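Local atomic coordinates of specific mitochondrial acyl carrier protein (Toxoplasma, PDB entry 3CE7), a protein that probably carries acyl chains between partner enzymes in mitochondrial fatty acid and lipid synthesis. Residues T21-I24 and V25-Q29; C57-T60 and V61-V64; F63-D66 and V67-I70; D81-T85 and L86-A90. All blocks are in the same frame, centred on the assembly; numbering follows the deposited sequence.

Interaction 1: residues T21-I24 and V25-Q29; sequences TNYI and VGMCQ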
loop_
_atom_site.group_PDB
_atom_site.type_symbol
_atom_site.label_atom_id
_atom_site.label_comp_id
_atom_site.label_asym_id
_atom_site.label_seq_id
_atom_site.Cartn_x
_atom_site.Cartn_y
_atom_site.Cartn_z
ATOM N N THR A 21 -3.161 0.865 -8.522
ATOM C CA THR A 21 -3.004 -0.463 -7.924
ATOM C C THR A 21 -1.726 -1.146 -8.424
ATOM O O THR A 21 -0.922 -1.642 -7.628
ATOM C CB THR A 21 -4.231 -1.369 -8.161
ATOM O OG1 THR A 21 -5.413 -0.741 -7.634
ATOM C CG2 THR A 21 -4.029 -2.696 -7.436
ATOM N N ASN A 22 -1.509 -1.128 -9.736
ATOM C CA ASN A 22 -0.274 -1.674 -10.305
ATOM C C ASN A 22 0.971 -1.027 -9.687
ATOM O O ASN A 22 1.924 -1.722 -9.326
ATOM C CB ASN A 22 -0.271 -1.545 -11.838
ATOM C CG ASN A 22 -1.151 -2.587 -12.511
ATOM O OD1 ASN A 22 -1.416 -3.641 -11.937
ATOM N ND2 ASN A 22 -1.616 -2.291 -13.728
ATOM N N TYR A 23 0.948 0.298 -9.529
ATOM C CA TYR A 23 2.078 1.016 -8.959
ATOM C C TYR A 23 2.345 0.592 -7.517
ATOM O O TYR A 23 3.495 0.334 -7.114
ATOM C CB TYR A 23 1.841 2.529 -9.027
ATOM C CG TYR A 23 3.136 3.297 -8.996
ATOM C CD1 TYR A 23 3.835 3.546 -10.178
ATOM C CD2 TYR A 23 3.685 3.734 -7.791
ATOM C CE1 TYR A 23 5.039 4.226 -10.171
ATOM C CE2 TYR A 23 4.902 4.427 -7.774
ATOM C CZ TYR A 23 5.566 4.660 -8.973
ATOM O OH TYR A 23 6.772 5.342 -8.999
ATOM N N ILE A 24 1.271 0.504 -6.741
ATOM C CA ILE A 24 1.368 0.173 -5.326
ATOM C C ILE A 24 1.849 -1.269 -5.120
ATOM O O ILE A 24 2.633 -1.532 -4.215
ATOM C CB ILE A 24 0.045 0.498 -4.608
ATOM C CG1 ILE A 24 -0.060 2.023 -4.455
ATOM C CG2 ILE A 24 -0.071 -0.244 -3.274
ATOM C CD1 ILE A 24 -1.325 2.541 -3.809
ATOM N N VAL A 25 1.411 -2.185 -5.982
ATOM C CA VAL A 25 1.952 -3.553 -5.968
ATOM C C VAL A 25 3.474 -3.520 -6.165
ATOM O O VAL A 25 4.210 -4.142 -5.395
ATOM C CB VAL A 25 1.269 -4.466 -7.017
ATOM C CG1 VAL A 25 2.010 -5.815 -7.157
ATOM C CG2 VAL A 25 -0.177 -4.711 -6.619
ATOM N N GLY A 26 3.931 -2.753 -7.153
ATOM C CA GLY A 26 5.372 -2.583 -7.405
ATOM C C GLY A 26 6.131 -2.021 -6.215
ATOM O O GLY A 26 7.238 -2.483 -5.891
ATOM N N MET A 27 5.541 -1.031 -5.552
ATOM C CA MET A 27 6.149 -0.439 -4.355
ATOM C C MET A 27 6.285 -1.477 -3.247
ATOM O O MET A 27 7.313 -1.542 -2.561
ATOM C CB MET A 27 5.295 0.710 -3.827
ATOM C CG MET A 27 5.280 1.935 -4.709
ATOM S SD MET A 27 4.125 3.172 -4.087
ATOM C CE MET A 27 4.750 3.494 -2.449
ATOM N N CYS A 28 5.221 -2.261 -3.061
ATOM C CA CYS A 28 5.171 -3.247 -1.996
ATOM C C CYS A 28 6.236 -4.311 -2.212
ATOM O O CYS A 28 6.856 -4.769 -1.257
ATOM C CB CYS A 28 3.800 -3.904 -1.946
ATOM S SG CYS A 28 3.657 -5.177 -0.639
ATOM N N GLN A 29 6.444 -4.694 -3.469
ATOM C CA GLN A 29 7.418 -5.736 -3.795
ATOM C C GLN A 29 8.829 -5.404 -3.311
ATOM O O GLN A 29 9.598 -6.305 -2.987
ATOM C CB GLN A 29 7.400 -6.047 -5.295
ATOM C CG GLN A 29 6.158 -6.857 -5.701
ATOM C CD GLN A 29 5.945 -6.932 -7.209
ATOM O OE1 GLN A 29 6.420 -6.089 -7.966
ATOM N NE2 GLN A 29 5.205 -7.949 -7.645
#
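A Met-aromatic contact one helical turn long joins Tyr23 to Met27 on helix 17-29. The sulfur lies at the edge of the tyrosine ring: SD of Met27 is 3.8 Å from CD2 of Tyr23 and 5.0 Å from the ring centroid, 77° off the ring normal, so the polarisable sulfur faces the slightly positive hydrogens of the ring rim. The rotation of Tyr23 (chi1 -157°, CG anti to the backbone N) presents the CD2-CE2 side, while the bend of Met27 at chi3, 59°, turns CE away from the ring. Beneath it the backbone runs as a regular alpha-helix, with Met27 N bonded to Tyr23 O at 2.9 Å and Cys28 N to Ile24 O at 2.9 Å. The flexible thioether serves two surroundings. SD also comes within 4.4 Å of Ile24 CG1, and the methionine reaches Phe63, Val67 and Ile70 of helix 57-71. Ile24, branched and wholly apolar, suits its buried place between Phe63 and the start of helix 86-98. Thr21 is buried too, its OG1 bonded to Ile17 O. Such an amphipathic first helix, packed on two later ones, is typical of the acyl carrier protein helical bundle.

Interaction 2: residues C57-T60 and V61-V64; sequences CLDT and VEFV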
loop_
_atom_site.group_PDB
_atom_site.type_symbol
_atom_site.label_atom_id
_atom_site.label_comp_id
_atom_site.label_asym_id
_atom_site.label_seq_id
_atom_site.Cartn_x
_atom_site.Cartn_y
_atom_site.Cartn_z
ATOM N N CYS A 57 3.080 -4.370 11.850
ATOM C CA CYS A 57 2.590 -2.996 11.998
ATOM C C CYS A 57 3.612 -1.975 11.521
ATOM O O CYS A 57 3.252 -1.005 10.855
ATOM C CB CYS A 57 2.190 -2.703 13.445
ATOM S SG CYS A 57 0.750 -3.629 13.986
ATOM N N LEU A 58 4.886 -2.194 11.850
ATOM C CA LEU A 58 5.940 -1.291 11.369
ATOM C C LEU A 58 5.964 -1.185 9.851
ATOM O O LEU A 58 6.105 -0.084 9.301
ATOM C CB LEU A 58 7.325 -1.727 11.867
ATOM C CG LEU A 58 8.504 -0.862 11.393
ATOM C CD1 LEU A 58 8.391 0.586 11.880
ATOM C CD2 LEU A 58 9.803 -1.485 11.871
ATOM N N ASP A 59 5.875 -2.322 9.161
ATOM C CA ASP A 59 5.903 -2.303 7.704
ATOM C C ASP A 59 4.736 -1.483 7.160
ATOM O O ASP A 59 4.898 -0.694 6.238
ATOM C CB ASP A 59 5.877 -3.720 7.152
ATOM C CG ASP A 59 7.119 -4.510 7.535
ATOM O OD1 ASP A 59 8.240 -4.124 7.121
ATOM O OD2 ASP A 59 6.962 -5.518 8.240
ATOM N N THR A 60 3.563 -1.650 7.756
ATOM C CA THR A 60 2.410 -0.860 7.315
ATOM C C THR A 60 2.638 0.641 7.505
ATOM O O THR A 60 2.407 1.427 6.580
ATOM C CB THR A 60 1.134 -1.330 7.994
ATOM O OG1 THR A 60 0.915 -2.692 7.614
ATOM C CG2 THR A 60 -0.065 -0.467 7.559
ATOM N N VAL A 61 3.120 1.028 8.684
ATOM C CA VAL A 61 3.435 2.431 8.968
ATOM C C VAL A 61 4.412 2.992 7.915
ATOM O O VAL A 61 4.184 4.066 7.351
ATOM C CB VAL A 61 4.014 2.601 10.398
ATOM C CG1 VAL A 61 4.506 4.030 10.633
ATOM C CG2 VAL A 61 2.974 2.204 11.466
ATOM N N GLU A 62 5.491 2.257 7.652
ATOM C CA GLU A 62 6.495 2.666 6.660
ATOM C C GLU A 62 5.925 2.752 5.247
ATOM O O GLU A 62 6.204 3.699 4.491
ATOM C CB GLU A 62 7.672 1.699 6.693
ATOM C CG GLU A 62 8.479 1.792 7.977
ATOM C CD GLU A 62 9.520 0.703 8.113
ATOM O OE1 GLU A 62 9.398 -0.353 7.443
ATOM O OE2 GLU A 62 10.451 0.896 8.925
ATOM N N PHE A 63 5.115 1.758 4.892
ATOM C CA PHE A 63 4.527 1.710 3.556
ATOM C C PHE A 63 3.546 2.861 3.340
ATOM O O PHE A 63 3.550 3.499 2.290
ATOM C CB PHE A 63 3.842 0.369 3.292
ATOM C CG PHE A 63 3.501 0.155 1.857
ATOM C CD1 PHE A 63 4.499 -0.145 0.925
ATOM C CD2 PHE A 63 2.182 0.267 1.415
ATOM C CE1 PHE A 63 4.204 -0.316 -0.425
ATOM C CE2 PHE A 63 1.876 0.084 0.062
ATOM C CZ PHE A 63 2.888 -0.200 -0.864
ATOM N N VAL A 64 2.733 3.143 4.352
ATOM C CA VAL A 64 1.806 4.269 4.288
ATOM C C VAL A 64 2.560 5.588 4.094
ATOM O O VAL A 64 2.155 6.414 3.286
ATOM C CB VAL A 64 0.915 4.321 5.542
ATOM C CG1 VAL A 64 0.208 5.667 5.667
ATOM C CG2 VAL A 64 -0.095 3.167 5.522
#
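With chi1 at 179°, CG of Leu58 swings anti to its backbone N, and chi1 of -68° followed by an extended chain sends Glu62 back along the helix, so that leucine branch and carboxylate meet one turn apart. Glu62 OE2 lies 3.6 Å from both CG and CD1 of Leu58, while its CG rests 3.3 Å from Leu58 O; the aliphatic part of the glutamate thus covers the backbone as its charged end reaches the surface. The other carboxylate oxygen, OE1, stands 4.0 Å from Asp59 OD1, two like charges with their carboxylate planes turned 72° apart, a closeness that may raise the proton affinity of Glu62. At Asp59 the repulsion is probably offset by the helix start and by Asp56 N, which donates to OD2. Asp56-Cys57-Leu58 appears to correspond to the Asp-Ser-Leu motif, whose serine carries the phosphopantetheine arm in other acyl carrier proteins; here a cysteine stands in its place. On the buried side Thr60 CG2 approaches Val64 CG2 at 4.2 Å, and Val64 N bonds to Thr60 O at 2.8 Å. Threonine suits this place because its methyl packs along the helix while OG1 bonds to Trp55 NE1.

Interaction 3: residues F63-D66 and V67-I70; sequences FVLD and VEEI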
loop_
_atom_site.group_PDB
_atom_site.type_symbol
_atom_site.label_atom_id
_atom_site.label_comp_id
_atom_site.label_asym_id
_atom_site.label_seq_id
_atom_site.Cartn_x
_atom_site.Cartn_y
_atom_site.Cartn_z
ATOM N N PHE A 63 5.115 1.758 4.892
ATOM C CA PHE A 63 4.527 1.710 3.556
ATOM C C PHE A 63 3.546 2.861 3.340
ATOM O O PHE A 63 3.550 3.499 2.290
ATOM C CB PHE A 63 3.842 0.369 3.292
ATOM C CG PHE A 63 3.501 0.155 1.857
ATOM C CD1 PHE A 63 4.499 -0.145 0.925
ATOM C CD2 PHE A 63 2.182 0.267 1.415
ATOM C CE1 PHE A 63 4.204 -0.316 -0.425
ATOM C CE2 PHE A 63 1.876 0.084 0.062
ATOM C CZ PHE A 63 2.888 -0.200 -0.864
ATOM N N VAL A 64 2.733 3.143 4.352
ATOM C CA VAL A 64 1.806 4.269 4.288
ATOM C C VAL A 64 2.560 5.588 4.094
ATOM O O VAL A 64 2.155 6.414 3.286
ATOM C CB VAL A 64 0.915 4.321 5.542
ATOM C CG1 VAL A 64 0.208 5.667 5.667
ATOM C CG2 VAL A 64 -0.095 3.167 5.522
ATOM N N LEU A 65 3.661 5.779 4.821
ATOM C CA LEU A 65 4.468 6.989 4.632
ATOM C C LEU A 65 4.982 7.100 3.197
ATOM O O LEU A 65 4.917 8.175 2.577
ATOM C CB LEU A 65 5.625 7.028 5.637
ATOM C CG LEU A 65 5.178 7.426 7.049
ATOM C CD1 LEU A 65 6.182 7.005 8.110
ATOM C CD2 LEU A 65 4.885 8.931 7.169
ATOM N N ASP A 66 5.461 5.984 2.654
ATOM C CA ASP A 66 5.933 5.934 1.270
ATOM C C ASP A 66 4.824 6.339 0.295
ATOM O O ASP A 66 5.055 7.077 -0.670
ATOM C CB ASP A 66 6.412 4.522 0.918
ATOM C CG ASP A 66 7.742 4.160 1.566
ATOM O OD1 ASP A 66 8.313 4.970 2.334
ATOM O OD2 ASP A 66 8.212 3.041 1.288
ATOM N N VAL A 67 3.623 5.820 0.539
ATOM C CA VAL A 67 2.455 6.114 -0.294
ATOM C C VAL A 67 2.040 7.580 -0.187
ATOM O O VAL A 67 1.722 8.218 -1.197
ATOM C CB VAL A 67 1.266 5.188 0.063
ATOM C CG1 VAL A 67 -0.039 5.683 -0.591
ATOM C CG2 VAL A 67 1.585 3.774 -0.351
ATOM N N GLU A 68 2.056 8.110 1.034
ATOM C CA GLU A 68 1.743 9.520 1.263
ATOM C C GLU A 68 2.699 10.415 0.489
ATOM O O GLU A 68 2.283 11.430 -0.081
ATOM C CB GLU A 68 1.812 9.843 2.750
ATOM C CG GLU A 68 0.632 9.295 3.547
ATOM C CD GLU A 68 0.750 9.555 5.038
ATOM O OE1 GLU A 68 1.861 9.394 5.591
ATOM O OE2 GLU A 68 -0.267 9.903 5.659
ATOM N N GLU A 69 3.978 10.031 0.478
ATOM C CA GLU A 69 5.017 10.806 -0.212
ATOM C C GLU A 69 4.811 10.843 -1.720
ATOM O O GLU A 69 4.905 11.903 -2.345
ATOM C CB GLU A 69 6.409 10.249 0.124
ATOM C CG GLU A 69 6.871 10.580 1.534
ATOM C CD GLU A 69 8.130 9.827 1.950
ATOM O OE1 GLU A 69 8.613 8.958 1.189
ATOM O OE2 GLU A 69 8.630 10.115 3.052
ATOM N N ILE A 70 4.525 9.682 -2.300
ATOM C CA ILE A 70 4.459 9.536 -3.744
ATOM C C ILE A 70 3.158 10.118 -4.307
ATOM O O ILE A 70 3.165 10.742 -5.369
ATOM C CB ILE A 70 4.670 8.060 -4.163
ATOM C CG1 ILE A 70 6.154 7.686 -3.967
ATOM C CG2 ILE A 70 4.214 7.827 -5.593
ATOM C CD1 ILE A 70 6.470 6.197 -3.987
HETATM O O HOH W 1 4.677 10.912 4.394
HETATM O O HOH W 2 8.014 7.235 -1.027
#
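Four successive i to i+4 bonds carry helix 57-71 from Phe63-Asp66 into Val67-Ile70, ranging from 2.8 Å for Glu68 N to Val64 O up to 3.1 Å for Ile70 N to Asp66 O. The inward-facing pair is Phe63 and Val67: the methyl CG2 of Val67 meets the ring at CE2, 3.7 Å away, approaching it obliquely. A chi1 of 168° places CG1 of Val67 anti to the backbone N and leaves CG2 beside that N, close to Phe63 O as well, so the compact beta-branched valine fills the angle between ring and backbone. One residue further round, Glu68 lies across Val64 and Leu65. Its chain passes over Val64 O, and the carboxylate rests between the two side chains, with CD 4.0 Å from Val64 CG1 and OE1 3.4 Å from Leu65 CD2; OE2 accepts from Val75 N, which holds that oxygen toward the following loop. On the outer face Asp66 OD1 and Glu69 OE1 are 4.2 Å apart, like charges at the surface whose mutual repulsion solvent can probably moderate. A water joins this region to the main chain, donating to Asp66 O at 3.0 Å and to Glu69 OE1 at 2.9 Å, so that Asp66 O receives both a helical N-H and a water. Phe63, Val64 and Val67 are the buried side chains, whereas Leu65 stays at the surface. Val67 packs between Met27 of helix 17-29 and Ile89 and Val93 of helix 86-98, and Ile70, though exposed, touches Met27.

Interaction 4: residues D81-T85 and L86-A90; sequences DNFQT and LQEIA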
loop_
_atom_site.group_PDB
_atom_site.type_symbol
_atom_site.label_atom_id
_atom_site.label_comp_id
_atom_site.label_asym_id
_atom_site.label_seq_id
_atom_site.Cartn_x
_atom_site.Cartn_y
_atom_site.Cartn_z
ATOM N N ASP A 81 -4.305 2.097 10.538
ATOM C CA ASP A 81 -4.372 1.007 11.505
ATOM C C ASP A 81 -5.313 -0.106 11.071
ATOM O O ASP A 81 -5.248 -1.211 11.611
ATOM C CB ASP A 81 -4.784 1.530 12.880
ATOM C CG ASP A 81 -3.721 2.414 13.504
ATOM O OD1 ASP A 81 -2.549 2.362 13.068
ATOM O OD2 ASP A 81 -4.063 3.166 14.439
ATOM N N ASN A 82 -6.172 0.182 10.092
ATOM C CA ASN A 82 -7.131 -0.815 9.620
ATOM C C ASN A 82 -6.866 -1.374 8.217
ATOM O O ASN A 82 -7.646 -2.183 7.713
ATOM C CB ASN A 82 -8.555 -0.264 9.727
ATOM C CG ASN A 82 -9.069 -0.269 11.153
ATOM O OD1 ASN A 82 -9.492 -1.308 11.672
ATOM N ND2 ASN A 82 -9.032 0.891 11.796
ATOM N N PHE A 83 -5.761 -0.962 7.596
ATOM C CA PHE A 83 -5.379 -1.523 6.295
ATOM C C PHE A 83 -4.939 -2.974 6.459
ATOM O O PHE A 83 -4.122 -3.285 7.345
ATOM C CB PHE A 83 -4.199 -0.765 5.686
ATOM C CG PHE A 83 -4.561 0.544 5.016
ATOM C CD1 PHE A 83 -5.779 0.732 4.351
ATOM C CD2 PHE A 83 -3.637 1.585 5.023
ATOM C CE1 PHE A 83 -6.075 1.948 3.736
ATOM C CE2 PHE A 83 -3.916 2.802 4.402
ATOM C CZ PHE A 83 -5.130 2.989 3.750
ATOM N N GLN A 84 -5.442 -3.849 5.588
ATOM C CA GLN A 84 -5.013 -5.247 5.559
ATOM C C GLN A 84 -4.471 -5.700 4.204
ATOM O O GLN A 84 -3.716 -6.676 4.132
ATOM C CB GLN A 84 -6.140 -6.177 5.998
ATOM C CG GLN A 84 -6.551 -5.999 7.439
ATOM C CD GLN A 84 -7.669 -6.936 7.802
ATOM O OE1 GLN A 84 -8.844 -6.663 7.527
ATOM N NE2 GLN A 84 -7.316 -8.065 8.412
ATOM N N THR A 85 -4.857 -4.999 3.133
ATOM C CA THR A 85 -4.435 -5.369 1.773
ATOM C C THR A 85 -4.009 -4.152 0.959
ATOM O O THR A 85 -4.379 -3.004 1.278
ATOM C CB THR A 85 -5.567 -6.060 0.968
ATOM O OG1 THR A 85 -6.576 -5.093 0.616
ATOM C CG2 THR A 85 -6.183 -7.226 1.753
ATOM N N LEU A 86 -3.235 -4.399 -0.095
ATOM C CA LEU A 86 -2.837 -3.311 -0.995
ATOM C C LEU A 86 -4.021 -2.722 -1.757
ATOM O O LEU A 86 -4.022 -1.532 -2.061
ATOM C CB LEU A 86 -1.796 -3.780 -2.006
ATOM C CG LEU A 86 -0.459 -4.218 -1.420
ATOM C CD1 LEU A 86 0.351 -4.756 -2.561
ATOM C CD2 LEU A 86 0.255 -3.054 -0.694
ATOM N N GLN A 87 -5.025 -3.543 -2.076
ATOM C CA GLN A 87 -6.189 -3.006 -2.764
ATOM C C GLN A 87 -6.841 -1.904 -1.939
ATOM O O GLN A 87 -7.279 -0.887 -2.491
ATOM C CB GLN A 87 -7.224 -4.086 -3.081
ATOM C CG GLN A 87 -8.316 -3.574 -3.997
ATOM C CD GLN A 87 -7.780 -3.255 -5.370
ATOM O OE1 GLN A 87 -7.440 -4.163 -6.138
ATOM N NE2 GLN A 87 -7.665 -1.960 -5.682
ATOM N N GLU A 88 -6.909 -2.099 -0.626
ATOM C CA GLU A 88 -7.492 -1.084 0.255
ATOM C C GLU A 88 -6.700 0.222 0.208
ATOM O O GLU A 88 -7.273 1.314 0.214
ATOM C CB GLU A 88 -7.537 -1.611 1.685
ATOM C CG GLU A 88 -8.575 -2.718 1.882
ATOM C CD GLU A 88 -8.444 -3.401 3.227
ATOM O OE1 GLU A 88 -7.369 -3.286 3.844
ATOM O OE2 GLU A 88 -9.410 -4.068 3.668
ATOM N N ILE A 89 -5.373 0.096 0.172
ATOM C CA ILE A 89 -4.512 1.269 0.137
ATOM C C ILE A 89 -4.704 2.018 -1.182
ATOM O O ILE A 89 -4.903 3.249 -1.180
ATOM C CB ILE A 89 -3.038 0.917 0.387
ATOM C CG1 ILE A 89 -2.913 0.203 1.740
ATOM C CG2 ILE A 89 -2.186 2.206 0.385
ATOM C CD1 ILE A 89 -1.492 -0.203 2.130
ATOM N N ALA A 90 -4.651 1.280 -2.295
ATOM C CA ALA A 90 -4.891 1.869 -3.621
ATOM C C ALA A 90 -6.257 2.559 -3.678
ATOM O O ALA A 90 -6.378 3.685 -4.160
ATOM C CB ALA A 90 -4.777 0.817 -4.704
HETATM O O HOH W 3 -9.327 -4.067 6.496
#
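Glu88 OE1 takes two backbone N-H groups: Gln84 N at 2.7 Å, meeting the oxygen nearly along its C-O axis in a bond of 171°, and Thr85 N at 3.1 Å, coming from above the carboxylate plane. A long side chain is needed to reach so far back, and the extended glutamate does it by passing Thr85 OG1 at 3.4 Å from its CG. The exchange is reciprocal. Thr85 OG1 accepts from Glu88 N at 3.3 Å, its chi1 of 72° setting the hydroxyl between the backbone N and the carbonyl carbon, where it can face the first turn of the helix. This bond and Thr85 N to Glu88 OE1 form a capping box, Gln84 N being an extra donor, with Thr85 the N-cap of helix 86-98; a small hydroxyl residue suits that position because it can supply an acceptor to an N-H that no earlier turn satisfies. Two residues before the cap, Phe83 lays one ring face against Ile89: CG1 stands 3.6 Å from the centroid, 12° off the normal, a CH-pi contact over the ring centre. Ile89 N is only weakly bonded to Thr85 O, at 3.4 Å. Behind this layer, Val75 and Val64 pack on the phenyl group, and Phe63 and Val67 of helix 57-71 support Ile89. The loop is pinned further by Asn82 ND2 on Glu78 O, and by a backbone bond between Gln84 and Leu44.

In the fold
The four contacts build one small bundle in which Phe63, common to interactions 2 and 3, is the meeting point. Its ring touches interaction 1, with CE1 3.4 Å from Cys28 N, and interaction 4, with CE2 3.6 Å from Leu86 CD2. Interaction 3 also reaches interaction 1, where Met27 CE lies 3.6 Å from Ile70 CD1. Interactions 1 and 4, about 12 Å apart between centres, are tied by a probable hydrogen bond from Gln87 NE2 to Thr21 OG1. Interactions 1 and 2 lie on opposite sides of the chain's centre, about 14 Å apart between centres; the helix end that carries the prosthetic group in related carriers, here at Cys57, belongs to interaction 2.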